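Local structure of haloacid dehalogenase-like hydrolase (Klebsiella pneumoniae subsp. pneumoniae, 3PGV) at residues T40-E45 with A271-P276; Y65-Q70 with A146-K151; I106-F111 with L158-I163; K165-C170 with L198-V203; E171-L176 with V193-L198. The protein probably acts as a magnesium-dependent phosphatase, as a haloacid dehalogenase-like hydrolase of the Cof family. All blocks are in the same frame, centred on the assembly; numbering follows the deposited sequence.

Overall arrangement
Contact 1 joins the starts of helices 41-51 and 274-283 in the hydrolase core, and the other four contacts are nested inside the chain loop it closes. Contact 2 links the core to the loop leading into strand 150-152, an edge strand of the six-stranded cap sheet. Contacts 2 and 3 alternate along the chain, whereas contact 5 is nested within contact 4. Contacts 3 and 4 touch through Leu110, which packs on Val166, Phe168 and Val203. Contacts 4 and 5, with centres about 6 Å apart, share Leu198 and reach neighbouring strands 200-205 and 191-195 of the sheet. Centres of contacts 1 and 3 lie about 38 Å apart, so the set spans core and cap.

Contact 1 of 5, residues T40-E45 with A271-P276; sequences TPYAKE and ADDAVP
Thr40 and Asp273 approach from opposite directions where two helices of the hydrolase core, 41-51 and 274-283, begin next to each other. Thr40 OG1 donates to Asp273 OD2 at 2.6 Å, and the bond uses the syn lone pair, on the side of OD1. The same hydroxyl oxygen accepts from Ala43 N at 3.1 Å, with an N-H...O angle of 151°, which is the N-cap bond of helix 41-51. With chi1 at 66°, OG1 sits between the backbone N and the carbonyl carbon, where it makes both bonds. Asp273 also sits at an N-cap position, that of helix 274-283, yet its side chain makes no capping bond there and reaches across to Thr40.

The tightly packed part lies deeper, where buried Pro276 rests against Tyr42 and Ala43. Pro276 CG lies in the plane of the tyrosine ring, at its edge, and Tyr42 CE1 comes to 3.7 Å from Pro276 CB. Ala43 CB meets Pro276 CG at 3.9 Å, and Leu32 of helix 28-32 also touches the proline. The solvent side is polar instead: Thr40, Tyr42 and Asp273 are all partly exposed, and the tyrosine ring has Arg277 and Arg280 as cation-pi partners from the C-terminal helix.

One hydroxyl both accepts from a backbone N-H of the first helix and donates to a carboxylate of the second segment, coupling the N-cap to Asp273, and the nearby helix start would tend to stabilise negative charge on Asp273.

Contact 2 of 5, residues Y65-Q70 with A146-K151; sequences YIDVGQ and AVFNYK. With EDO (1,2-ethanediol), chain I.
Ile66 and Ala146 meet where a short 3-10 turn at 66-67 faces an extended chain running toward strand 150-152. The nearest CA pair is Asp67 with Ala146, 6.3 Å apart, too far for strand-like pairing. The turn is closed by Val68 N to Tyr65 O, and its Ile66 O comes to 3.4 Å from Ala146 CB.

Phe148 and Ile66 carry most of the side-chain contact. With CG anti to the backbone N (chi1 -168°), the Phe148 ring extends toward the turn and is met obliquely at both ortho carbons. Ile66 CG2 approaches Phe148 CD1 at 3.9 Å, and Asp67 OD2 approaches Phe148 CD2 at 3.7 Å with the carboxylate plane turned 57° from the ring. His64 also meets this ring. A 1,2-ethanediol, probably from the crystallisation liquor, donates through O2 to Asn149 O at 2.7 Å, bonds to Trp130 N and lies 3.5 Å from Phe148 CE1.

The core segment thus touches the cap near a bound HEPES molecule, about 6 Å from the Asp67 side chain. Between the two segments, contact is by van der Waals packing without directional bonds, consistent with a cap that can shift over the core, as in related phosphatases.

Contact 3 of 5, residues I106-F111 with L158-I163; sequences IAADLF and LDPQGI
Phe111 fills a hollow in 158-163, the loop that leads from strand 150-152 into strand 163-169 and packs against helix 104-110 in the alpha/beta cap. The phenyl ring is the main bump; Leu158, Pro160 and Ile163 form the socket around it. A chi1 of -68°, with CG anti to the carbonyl carbon, directs the ring into this socket. Phe111 CZ presses on Ile163 CD1 at 3.5 Å, a methyl lying in the ring plane at the edge. Pro160 CA sits obliquely to the ring, 3.5 Å from Phe111 CE2.

The loop has its own bump. Pro160 CB lies 4.0 Å from both Ala107 CB and Ala108 CB, small side chains that let the loop come close to the helix. Ile163 CG1 touches Ala107 CB at 3.8 Å. An Asx turn shapes the loop: Asp159 OD2 takes the N-H of Gln161 from above its carboxylate plane and also forms a salt bridge with Arg126. Val124 of strand 121-126 backs Phe111, Leu158 and Ile163.

The two faces of the phenyl ring are met differently. Ala107 O stands over one, toward the rim, while on the opposite face Leu158 CD2 makes a CH-pi contact 3.8 Å from the Phe111 centroid, 13° off the normal.

Contact 4 of 5, residues K165-C170 with L198-V203; sequences KVFFTC and LTCLEV
Val166 pairs with Val203, and Phe168 with Leu201, as the hydrogen-bonded pairs of two adjacent inner strands of the cap sheet, which run antiparallel. Of the backbone bonds, each of these pairs makes two. Phe168 N lies 2.7 Å from Leu201 O. Val166 N lies 3.1 Å from Val203 O. Cys170 N to Thr199 O adds a fifth bond beyond the regular ladder. Phe167 with Glu202 and Thr169 with Cys200 are the non-hydrogen-bonded pairs.

Apolar packing differs between the faces. On the face of Val166, Phe168, Leu201 and Val203, Phe168 CE2 holds Val203 CG2 at its ring edge, 3.9 Å away, and Met183 of helix 173-187 touches Phe168, Leu201 and Val203. On the other face, Cys200 SG comes to 3.6 Å from Phe167 CD2, an oblique sulfur-aromatic contact.

The ionic contact is a salt bridge. Lys165, its chain extended beyond CG, brings NZ to 2.6 Å from Glu202 OE1, arriving 36° above the carboxylate plane. NZ also bonds to Gly62 O, and Ser196 OG holds OE2.

Gripped at both oxygens, the Glu202 carboxylate is fixed in position about 5 Å from a bound HEPES, and its lysine partner ties the cap sheet to a core loop.

Contact 5 of 5, residues E171-L176 with V193-L198; sequences EDHEHL and VSFSTL
His173 swings its ring onto Leu198 because CG stands anti to the backbone N (chi1 169°), while Leu198 places its own CG anti to its carbonyl carbon and beside its N, so that the isobutyl group folds back over the imidazole. His173 ND1 then donates to Leu198 O at 2.7 Å with an N-H...O angle of 151°. The bond lies in the carbonyl plane on a lone pair, and the oxygen lies close to the imidazole plane. Leu198 CD2 covers one face of the same ring as a CH-pi contact, 3.7 Å from its centroid. Edge and face are thus both held by one residue, which should restrict rotation of the imidazole.

The rings of Phe195 and His173 have centroids 4.8 Å apart and planes inclined at 55°, an oblique pair in which His173 CE1 stands over the phenyl face near the rim. Leu176, one helical turn on, sets CB at the phenyl edge, 3.7 Å from Phe195 CE1, and brings CD1 to 3.8 Å from Leu198 O.

Asp172 caps the helix start weakly through His175 N and forms a salt bridge with Lys119. Helix 173-187 connects strand 163-169 to the edge strand 191-195, parallel to it with strand 200-205 between them. The contact ties the first helical turn to the C-terminal end of that edge strand and the loop that follows it, an arrangement characteristic of a beta-alpha-beta crossover.

Contact 1 of 5, residues T40-E45 with A271-P276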
# COMPACT_ATOMS: atom_id res chain seq x y z
N THR A 40 7.16 -1.55 17.04
CA THR A 40 7.56 -1.46 18.44
C THR A 40 7.12 -2.69 19.23
O THR A 40 6.07 -3.27 18.92
CB THR A 40 6.99 -0.18 19.10
OG1 THR A 40 5.57 -0.26 19.14
CG2 THR A 40 7.45 1.11 18.39
N PRO A 41 7.83 -3.03 20.33
CA PRO A 41 7.36 -4.14 21.18
C PRO A 41 5.93 -3.92 21.69
O PRO A 41 5.17 -4.89 21.84
CB PRO A 41 8.38 -4.14 22.33
CG PRO A 41 9.60 -3.51 21.75
CD PRO A 41 9.09 -2.44 20.84
N TYR A 42 5.54 -2.63 21.91
CA TYR A 42 4.18 -2.28 22.33
C TYR A 42 3.17 -2.66 21.26
O TYR A 42 2.10 -3.19 21.58
CB TYR A 42 4.08 -0.76 22.64
CG TYR A 42 2.70 -0.32 23.09
CD1 TYR A 42 1.73 0.06 22.17
CD2 TYR A 42 2.36 -0.31 24.44
CE1 TYR A 42 0.45 0.42 22.58
CE2 TYR A 42 1.08 0.07 24.86
CZ TYR A 42 0.13 0.44 23.93
OH TYR A 42 -1.11 0.84 24.34
N ALA A 43 3.51 -2.39 19.99
CA ALA A 43 2.63 -2.73 18.88
C ALA A 43 2.56 -4.24 18.69
O ALA A 43 1.47 -4.78 18.60
CB ALA A 43 3.10 -2.04 17.60
N LYS A 44 3.74 -4.94 18.77
CA LYS A 44 3.77 -6.43 18.68
C LYS A 44 2.89 -7.05 19.74
O LYS A 44 2.14 -7.97 19.45
CB LYS A 44 5.20 -6.97 18.83
CG LYS A 44 6.10 -6.68 17.64
CD LYS A 44 7.55 -6.97 17.97
CE LYS A 44 8.48 -6.50 16.88
NZ LYS A 44 9.88 -6.38 17.38
N GLU A 45 2.95 -6.52 20.98
CA GLU A 45 2.16 -7.03 22.10
C GLU A 45 0.67 -6.78 21.88
O GLU A 45 -0.15 -7.64 22.22
CB GLU A 45 2.65 -6.42 23.43
CG GLU A 45 1.98 -7.01 24.68
CD GLU A 45 2.15 -8.50 24.92
OE1 GLU A 45 2.98 -9.13 24.22
OE2 GLU A 45 1.47 -9.04 25.82
N ALA A 271 4.22 8.47 15.71
CA ALA A 271 5.27 8.80 16.66
C ALA A 271 4.83 8.47 18.10
O ALA A 271 5.69 8.23 18.97
CB ALA A 271 5.63 10.28 16.55
N ASP A 272 3.50 8.47 18.34
CA ASP A 272 2.94 8.14 19.65
C ASP A 272 2.55 6.66 19.74
O ASP A 272 2.02 6.24 20.77
CB ASP A 272 1.70 9.01 19.95
CG ASP A 272 2.01 10.42 20.39
OD1 ASP A 272 3.06 10.62 21.06
OD2 ASP A 272 1.17 11.31 20.18
N ASP A 273 2.74 5.88 18.63
CA ASP A 273 2.23 4.50 18.53
C ASP A 273 0.70 4.57 18.64
O ASP A 273 0.09 3.81 19.40
CB ASP A 273 2.83 3.61 19.66
CG ASP A 273 3.73 2.48 19.19
OD1 ASP A 273 3.84 2.27 17.95
OD2 ASP A 273 4.27 1.76 20.05
N ALA A 274 0.10 5.56 17.95
CA ALA A 274 -1.33 5.86 18.03
C ALA A 274 -2.24 4.69 17.65
O ALA A 274 -3.29 4.52 18.27
CB ALA A 274 -1.66 7.07 17.20
N VAL A 275 -1.86 3.91 16.63
CA VAL A 275 -2.70 2.77 16.19
C VAL A 275 -2.86 1.71 17.29
O VAL A 275 -4.00 1.48 17.73
CB VAL A 275 -2.24 2.16 14.83
CG1 VAL A 275 -3.09 0.93 14.46
CG2 VAL A 275 -2.29 3.20 13.71
N PRO A 276 -1.76 1.10 17.83
CA PRO A 276 -1.94 0.07 18.88
C PRO A 276 -2.59 0.60 20.16
O PRO A 276 -3.34 -0.13 20.81
CB PRO A 276 -0.52 -0.45 19.12
CG PRO A 276 0.38 0.59 18.58
CD PRO A 276 -0.34 1.22 17.44

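Contact 2 of 5, residues Y65-Q70 with A146-K151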
# COMPACT_ATOMS: atom_id res chain seq x y z
N TYR A 65 5.96 -7.53 -1.87
CA TYR A 65 5.94 -8.59 -0.85
C TYR A 65 7.35 -8.93 -0.32
O TYR A 65 7.54 -9.07 0.88
CB TYR A 65 5.22 -9.83 -1.38
CG TYR A 65 4.97 -10.88 -0.32
CD1 TYR A 65 4.03 -10.66 0.69
CD2 TYR A 65 5.62 -12.11 -0.35
CE1 TYR A 65 3.82 -11.61 1.69
CE2 TYR A 65 5.41 -13.07 0.64
CZ TYR A 65 4.50 -12.81 1.66
OH TYR A 65 4.26 -13.76 2.62
N ILE A 66 8.36 -8.97 -1.21
CA ILE A 66 9.74 -9.25 -0.82
C ILE A 66 10.24 -8.18 0.16
O ILE A 66 10.99 -8.50 1.09
CB ILE A 66 10.66 -9.38 -2.07
CG1 ILE A 66 10.23 -10.57 -2.94
CG2 ILE A 66 12.16 -9.49 -1.66
CD1 ILE A 66 10.87 -10.59 -4.34
N ASP A 67 9.76 -6.93 -0.02
CA ASP A 67 10.16 -5.77 0.78
C ASP A 67 9.45 -5.70 2.17
O ASP A 67 9.75 -4.81 2.96
CB ASP A 67 9.91 -4.48 -0.03
CG ASP A 67 11.02 -3.46 0.02
OD1 ASP A 67 11.87 -3.55 0.94
OD2 ASP A 67 11.02 -2.54 -0.81
N VAL A 68 8.53 -6.63 2.45
CA VAL A 68 7.86 -6.68 3.78
C VAL A 68 8.26 -7.93 4.56
O VAL A 68 7.66 -8.23 5.59
CB VAL A 68 6.31 -6.50 3.71
CG1 VAL A 68 5.94 -5.13 3.20
CG2 VAL A 68 5.66 -7.58 2.87
N GLY A 69 9.28 -8.63 4.07
CA GLY A 69 9.78 -9.86 4.67
C GLY A 69 10.16 -9.73 6.13
O GLY A 69 9.71 -10.53 6.96
N GLN A 70 10.96 -8.71 6.46
CA GLN A 70 11.40 -8.52 7.84
C GLN A 70 10.23 -8.11 8.75
O GLN A 70 10.17 -8.54 9.90
CB GLN A 70 12.56 -7.50 7.92
CG GLN A 70 13.34 -7.60 9.23
CD GLN A 70 14.36 -6.49 9.41
OE1 GLN A 70 14.47 -5.56 8.61
NE2 GLN A 70 15.09 -6.55 10.51
N ALA A 146 15.42 -7.81 3.44
CA ALA A 146 15.58 -8.67 2.28
C ALA A 146 16.34 -7.95 1.17
O ALA A 146 16.21 -6.74 1.02
CB ALA A 146 14.23 -9.12 1.77
N VAL A 147 17.13 -8.70 0.39
CA VAL A 147 17.82 -8.15 -0.77
C VAL A 147 16.78 -7.88 -1.88
O VAL A 147 16.18 -8.82 -2.41
CB VAL A 147 18.97 -9.09 -1.26
CG1 VAL A 147 19.62 -8.54 -2.53
CG2 VAL A 147 20.01 -9.30 -0.16
N PHE A 148 16.50 -6.61 -2.16
CA PHE A 148 15.55 -6.23 -3.21
C PHE A 148 16.14 -5.07 -4.05
O PHE A 148 16.13 -3.91 -3.62
CB PHE A 148 14.17 -5.87 -2.60
CG PHE A 148 13.04 -5.74 -3.61
CD1 PHE A 148 12.70 -6.81 -4.44
CD2 PHE A 148 12.25 -4.60 -3.66
CE1 PHE A 148 11.66 -6.69 -5.37
CE2 PHE A 148 11.18 -4.50 -4.56
CZ PHE A 148 10.90 -5.54 -5.41
N ASN A 149 16.73 -5.41 -5.22
CA ASN A 149 17.42 -4.46 -6.10
C ASN A 149 16.65 -4.19 -7.36
O ASN A 149 15.75 -4.93 -7.71
CB ASN A 149 18.79 -4.98 -6.46
CG ASN A 149 19.65 -5.25 -5.27
OD1 ASN A 149 19.77 -4.43 -4.34
ND2 ASN A 149 20.31 -6.38 -5.29
N TYR A 150 17.03 -3.13 -8.08
CA TYR A 150 16.41 -2.83 -9.35
C TYR A 150 17.28 -3.37 -10.48
O TYR A 150 18.47 -3.62 -10.27
CB TYR A 150 16.21 -1.28 -9.52
CG TYR A 150 17.50 -0.48 -9.51
CD1 TYR A 150 18.32 -0.41 -10.64
CD2 TYR A 150 17.89 0.23 -8.38
CE1 TYR A 150 19.53 0.28 -10.61
CE2 TYR A 150 19.09 0.95 -8.35
CZ TYR A 150 19.90 0.98 -9.48
OH TYR A 150 21.06 1.71 -9.47
N LYS A 151 16.67 -3.62 -11.63
CA LYS A 151 17.36 -3.85 -12.88
C LYS A 151 17.00 -2.66 -13.76
O LYS A 151 15.90 -2.14 -13.65
CB LYS A 151 16.86 -5.13 -13.56
CG LYS A 151 17.42 -6.43 -13.01
CD LYS A 151 17.03 -7.57 -13.96
CE LYS A 151 17.29 -8.95 -13.41
NZ LYS A 151 16.75 -9.99 -14.32
C1 EDO I . 15.39 -7.28 -9.87
O1 EDO I . 16.40 -8.20 -10.29
C2 EDO I . 14.68 -7.84 -8.64
O2 EDO I . 13.89 -6.83 -8.00

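Contact 3 of 5, residues I106-F111 with L158-I163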
# COMPACT_ATOMS: atom_id res chain seq x y z
N ILE A 106 -1.69 -0.90 -21.27
CA ILE A 106 -1.48 0.20 -20.33
C ILE A 106 -0.07 0.12 -19.73
O ILE A 106 0.65 1.12 -19.70
CB ILE A 106 -2.59 0.26 -19.25
CG1 ILE A 106 -3.99 0.37 -19.88
CG2 ILE A 106 -2.32 1.40 -18.24
CD1 ILE A 106 -5.12 0.56 -18.88
N ALA A 107 0.35 -1.09 -19.30
CA ALA A 107 1.69 -1.31 -18.78
C ALA A 107 2.76 -0.90 -19.83
O ALA A 107 3.67 -0.14 -19.51
CB ALA A 107 1.87 -2.76 -18.37
N ALA A 108 2.58 -1.32 -21.09
CA ALA A 108 3.51 -0.98 -22.17
C ALA A 108 3.68 0.52 -22.33
O ALA A 108 4.81 1.00 -22.48
CB ALA A 108 3.05 -1.61 -23.48
N ASP A 109 2.55 1.29 -22.26
CA ASP A 109 2.58 2.75 -22.36
C ASP A 109 3.20 3.39 -21.13
O ASP A 109 3.99 4.32 -21.27
CB ASP A 109 1.17 3.31 -22.61
CG ASP A 109 0.60 2.97 -23.99
OD1 ASP A 109 1.40 2.70 -24.92
OD2 ASP A 109 -0.64 3.01 -24.15
N LEU A 110 2.86 2.89 -19.93
CA LEU A 110 3.41 3.40 -18.66
C LEU A 110 4.91 3.27 -18.60
O LEU A 110 5.58 4.11 -18.00
CB LEU A 110 2.77 2.68 -17.46
CG LEU A 110 1.32 3.05 -17.15
CD1 LEU A 110 0.74 2.12 -16.09
CD2 LEU A 110 1.20 4.50 -16.70
N PHE A 111 5.47 2.21 -19.26
CA PHE A 111 6.92 1.97 -19.28
C PHE A 111 7.69 3.12 -19.94
O PHE A 111 8.87 3.32 -19.64
CB PHE A 111 7.23 0.68 -20.05
CG PHE A 111 6.80 -0.62 -19.40
CD1 PHE A 111 6.34 -0.64 -18.08
CD2 PHE A 111 6.93 -1.83 -20.07
CE1 PHE A 111 5.94 -1.84 -17.49
CE2 PHE A 111 6.54 -3.03 -19.47
CZ PHE A 111 6.05 -3.02 -18.18
N LEU A 158 11.38 -4.37 -21.82
CA LEU A 158 10.67 -4.90 -20.64
C LEU A 158 9.30 -5.50 -21.02
O LEU A 158 8.50 -4.83 -21.68
CB LEU A 158 10.52 -3.82 -19.54
CG LEU A 158 9.82 -4.26 -18.24
CD1 LEU A 158 10.54 -5.40 -17.57
CD2 LEU A 158 9.67 -3.09 -17.28
N ASP A 159 9.03 -6.75 -20.58
CA ASP A 159 7.77 -7.44 -20.86
C ASP A 159 6.60 -6.80 -20.10
O ASP A 159 6.64 -6.72 -18.85
CB ASP A 159 7.87 -8.93 -20.54
CG ASP A 159 6.63 -9.71 -20.94
OD1 ASP A 159 6.36 -9.81 -22.15
OD2 ASP A 159 5.91 -10.17 -20.05
N PRO A 160 5.50 -6.42 -20.82
CA PRO A 160 4.39 -5.74 -20.13
C PRO A 160 3.39 -6.66 -19.43
O PRO A 160 2.32 -6.20 -19.03
CB PRO A 160 3.75 -4.89 -21.24
CG PRO A 160 4.10 -5.59 -22.50
CD PRO A 160 5.31 -6.43 -22.28
N GLN A 161 3.78 -7.92 -19.18
CA GLN A 161 2.92 -8.82 -18.42
C GLN A 161 3.46 -9.08 -17.01
O GLN A 161 4.66 -8.99 -16.79
CB GLN A 161 2.66 -10.12 -19.19
CG GLN A 161 1.71 -9.90 -20.37
CD GLN A 161 1.40 -11.15 -21.12
OE1 GLN A 161 1.23 -11.13 -22.34
NE2 GLN A 161 1.24 -12.25 -20.42
N GLY A 162 2.54 -9.29 -16.05
CA GLY A 162 2.87 -9.52 -14.65
C GLY A 162 3.15 -8.24 -13.89
O GLY A 162 3.83 -8.25 -12.86
N ILE A 163 2.62 -7.11 -14.38
CA ILE A 163 2.90 -5.80 -13.77
C ILE A 163 1.92 -5.48 -12.65
O ILE A 163 0.79 -5.13 -12.92
CB ILE A 163 2.94 -4.67 -14.86
CG1 ILE A 163 3.78 -5.09 -16.12
CG2 ILE A 163 3.40 -3.34 -14.27
CD1 ILE A 163 5.22 -5.51 -15.83

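Contact 4 of 5, residues K165-C170 with L198-V203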
# COMPACT_ATOMS: atom_id res chain seq x y z
N LYS A 165 2.37 -2.98 -10.43
CA LYS A 165 2.28 -1.53 -10.43
C LYS A 165 3.44 -0.86 -11.15
O LYS A 165 4.52 -1.43 -11.27
CB LYS A 165 2.13 -0.96 -9.01
CG LYS A 165 3.35 -1.08 -8.14
CD LYS A 165 3.14 -0.34 -6.83
CE LYS A 165 4.41 -0.21 -6.04
NZ LYS A 165 4.20 0.53 -4.79
N VAL A 166 3.20 0.36 -11.64
CA VAL A 166 4.23 1.24 -12.16
C VAL A 166 4.22 2.49 -11.28
O VAL A 166 3.13 2.96 -10.91
CB VAL A 166 4.01 1.60 -13.66
CG1 VAL A 166 5.06 2.62 -14.15
CG2 VAL A 166 4.01 0.35 -14.54
N PHE A 167 5.39 2.96 -10.84
CA PHE A 167 5.44 4.16 -10.00
C PHE A 167 6.48 5.15 -10.45
O PHE A 167 7.57 4.77 -10.85
CB PHE A 167 5.55 3.82 -8.51
CG PHE A 167 6.72 2.94 -8.11
CD1 PHE A 167 6.67 1.56 -8.32
CD2 PHE A 167 7.79 3.46 -7.40
CE1 PHE A 167 7.72 0.74 -7.90
CE2 PHE A 167 8.83 2.63 -6.96
CZ PHE A 167 8.78 1.27 -7.21
N PHE A 168 6.11 6.43 -10.45
CA PHE A 168 6.96 7.51 -10.92
C PHE A 168 7.51 8.28 -9.75
O PHE A 168 6.74 8.79 -8.93
CB PHE A 168 6.16 8.42 -11.86
CG PHE A 168 5.51 7.67 -13.00
CD1 PHE A 168 6.22 7.38 -14.16
CD2 PHE A 168 4.20 7.19 -12.88
CE1 PHE A 168 5.63 6.64 -15.19
CE2 PHE A 168 3.62 6.45 -13.91
CZ PHE A 168 4.33 6.18 -15.06
N THR A 169 8.85 8.27 -9.61
CA THR A 169 9.52 9.00 -8.51
C THR A 169 10.12 10.30 -9.02
O THR A 169 10.71 10.33 -10.09
CB THR A 169 10.53 8.09 -7.78
OG1 THR A 169 11.48 7.60 -8.71
CG2 THR A 169 9.86 6.91 -7.05
N CYS A 170 9.89 11.38 -8.28
CA CYS A 170 10.33 12.73 -8.63
C CYS A 170 10.39 13.58 -7.35
O CYS A 170 9.42 13.64 -6.63
CB CYS A 170 9.39 13.35 -9.67
SG CYS A 170 9.77 15.07 -10.09
N LEU A 198 4.72 12.26 -1.39
CA LEU A 198 4.57 13.38 -2.33
C LEU A 198 5.42 13.16 -3.58
O LEU A 198 5.17 13.78 -4.62
CB LEU A 198 5.00 14.72 -1.66
CG LEU A 198 4.08 15.30 -0.57
CD1 LEU A 198 4.53 16.69 -0.20
CD2 LEU A 198 2.66 15.36 -1.03
N THR A 199 6.46 12.33 -3.46
CA THR A 199 7.46 12.12 -4.51
C THR A 199 7.27 10.82 -5.25
O THR A 199 8.13 10.45 -6.06
CB THR A 199 8.86 12.18 -3.89
OG1 THR A 199 8.94 11.19 -2.86
CG2 THR A 199 9.21 13.56 -3.34
N CYS A 200 6.18 10.09 -4.98
CA CYS A 200 5.95 8.80 -5.61
C CYS A 200 4.51 8.67 -6.10
O CYS A 200 3.59 8.54 -5.29
CB CYS A 200 6.33 7.67 -4.67
SG CYS A 200 6.26 6.03 -5.43
N LEU A 201 4.32 8.76 -7.42
CA LEU A 201 3.00 8.66 -8.06
C LEU A 201 2.83 7.26 -8.62
O LEU A 201 3.59 6.86 -9.50
CB LEU A 201 2.87 9.71 -9.18
CG LEU A 201 1.52 9.78 -9.91
CD1 LEU A 201 0.36 10.03 -8.92
CD2 LEU A 201 1.54 10.83 -10.99
N GLU A 202 1.87 6.49 -8.08
CA GLU A 202 1.71 5.07 -8.40
C GLU A 202 0.52 4.77 -9.27
O GLU A 202 -0.52 5.45 -9.18
CB GLU A 202 1.66 4.23 -7.12
CG GLU A 202 2.72 4.65 -6.11
CD GLU A 202 3.03 3.65 -5.02
OE1 GLU A 202 2.57 2.49 -5.12
OE2 GLU A 202 3.85 3.99 -4.14
N VAL A 203 0.65 3.72 -10.13
CA VAL A 203 -0.43 3.30 -11.01
C VAL A 203 -0.66 1.82 -10.89
O VAL A 203 0.25 1.03 -11.13
CB VAL A 203 -0.20 3.72 -12.50
CG1 VAL A 203 -1.43 3.41 -13.35
CG2 VAL A 203 0.18 5.19 -12.61

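Contact 5 of 5, residues E171-L176 with V193-L198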
# COMPACT_ATOMS: atom_id res chain seq x y z
N GLU A 171 11.54 14.24 -7.09
CA GLU A 171 11.71 15.10 -5.91
C GLU A 171 10.72 16.28 -5.92
O GLU A 171 10.29 16.73 -4.86
CB GLU A 171 13.16 15.62 -5.83
CG GLU A 171 14.17 14.52 -5.54
CD GLU A 171 15.62 14.95 -5.54
OE1 GLU A 171 16.09 15.47 -6.58
OE2 GLU A 171 16.32 14.69 -4.53
N ASP A 172 10.35 16.76 -7.12
CA ASP A 172 9.42 17.88 -7.27
C ASP A 172 7.97 17.34 -7.34
O ASP A 172 7.54 16.83 -8.37
CB ASP A 172 9.77 18.69 -8.54
CG ASP A 172 8.93 19.95 -8.77
OD1 ASP A 172 7.94 20.15 -8.04
OD2 ASP A 172 9.25 20.71 -9.73
N HIS A 173 7.24 17.41 -6.19
CA HIS A 173 5.86 16.95 -6.08
C HIS A 173 4.95 17.63 -7.10
O HIS A 173 4.13 16.96 -7.73
CB HIS A 173 5.32 17.18 -4.66
CG HIS A 173 3.83 16.97 -4.55
ND1 HIS A 173 3.27 15.71 -4.70
CD2 HIS A 173 2.84 17.86 -4.34
CE1 HIS A 173 1.97 15.89 -4.60
NE2 HIS A 173 1.66 17.16 -4.37
N GLU A 174 5.07 18.97 -7.23
CA GLU A 174 4.26 19.76 -8.14
C GLU A 174 4.40 19.28 -9.59
O GLU A 174 3.47 19.42 -10.37
CB GLU A 174 4.60 21.26 -8.03
CG GLU A 174 4.03 21.95 -6.78
CD GLU A 174 4.60 21.51 -5.44
OE1 GLU A 174 5.79 21.13 -5.37
OE2 GLU A 174 3.86 21.62 -4.43
N HIS A 175 5.58 18.73 -9.95
CA HIS A 175 5.83 18.23 -11.30
C HIS A 175 5.04 16.93 -11.60
O HIS A 175 4.69 16.68 -12.76
CB HIS A 175 7.34 18.03 -11.53
CG HIS A 175 7.69 17.68 -12.93
ND1 HIS A 175 7.66 18.63 -13.95
CD2 HIS A 175 8.12 16.51 -13.45
CE1 HIS A 175 8.02 17.99 -15.05
NE2 HIS A 175 8.32 16.72 -14.80
N LEU A 176 4.71 16.14 -10.54
CA LEU A 176 3.95 14.89 -10.67
C LEU A 176 2.45 15.13 -10.81
O LEU A 176 1.75 14.29 -11.40
CB LEU A 176 4.22 13.95 -9.47
CG LEU A 176 5.62 13.32 -9.42
CD1 LEU A 176 5.80 12.52 -8.12
CD2 LEU A 176 5.86 12.43 -10.62
N VAL A 193 -4.80 5.54 -10.16
CA VAL A 193 -3.64 6.40 -9.97
C VAL A 193 -3.66 6.95 -8.55
O VAL A 193 -4.64 7.58 -8.14
CB VAL A 193 -3.57 7.52 -11.04
CG1 VAL A 193 -2.33 8.39 -10.84
CG2 VAL A 193 -3.58 6.93 -12.45
N SER A 194 -2.60 6.70 -7.77
CA SER A 194 -2.51 7.22 -6.40
C SER A 194 -1.11 7.64 -6.04
O SER A 194 -0.16 6.90 -6.30
CB SER A 194 -2.99 6.18 -5.39
OG SER A 194 -4.38 5.91 -5.52
N PHE A 195 -0.98 8.77 -5.32
CA PHE A 195 0.28 9.12 -4.67
C PHE A 195 0.43 8.25 -3.42
O PHE A 195 -0.56 7.94 -2.77
CB PHE A 195 0.30 10.60 -4.25
CG PHE A 195 0.66 11.59 -5.33
CD1 PHE A 195 1.99 11.91 -5.58
CD2 PHE A 195 -0.33 12.27 -6.02
CE1 PHE A 195 2.32 12.85 -6.55
CE2 PHE A 195 0.00 13.20 -6.99
CZ PHE A 195 1.32 13.49 -7.25
N SER A 196 1.65 7.87 -3.06
CA SER A 196 1.92 7.28 -1.76
C SER A 196 2.59 8.38 -0.92
O SER A 196 1.90 9.07 -0.17
CB SER A 196 2.81 6.04 -1.88
OG SER A 196 3.98 6.30 -2.64
N THR A 197 3.86 8.71 -1.23
CA THR A 197 4.50 9.89 -0.69
C THR A 197 4.25 11.04 -1.69
O THR A 197 3.66 10.80 -2.74
CB THR A 197 6.01 9.65 -0.48
OG1 THR A 197 6.64 9.45 -1.75
CG2 THR A 197 6.28 8.47 0.46
N LEU A 198 4.72 12.26 -1.39
CA LEU A 198 4.57 13.38 -2.33
C LEU A 198 5.42 13.16 -3.58
O LEU A 198 5.17 13.78 -4.62
CB LEU A 198 5.00 14.72 -1.66
CG LEU A 198 4.08 15.30 -0.57
CD1 LEU A 198 4.53 16.69 -0.20
CD2 LEU A 198 2.66 15.36 -1.03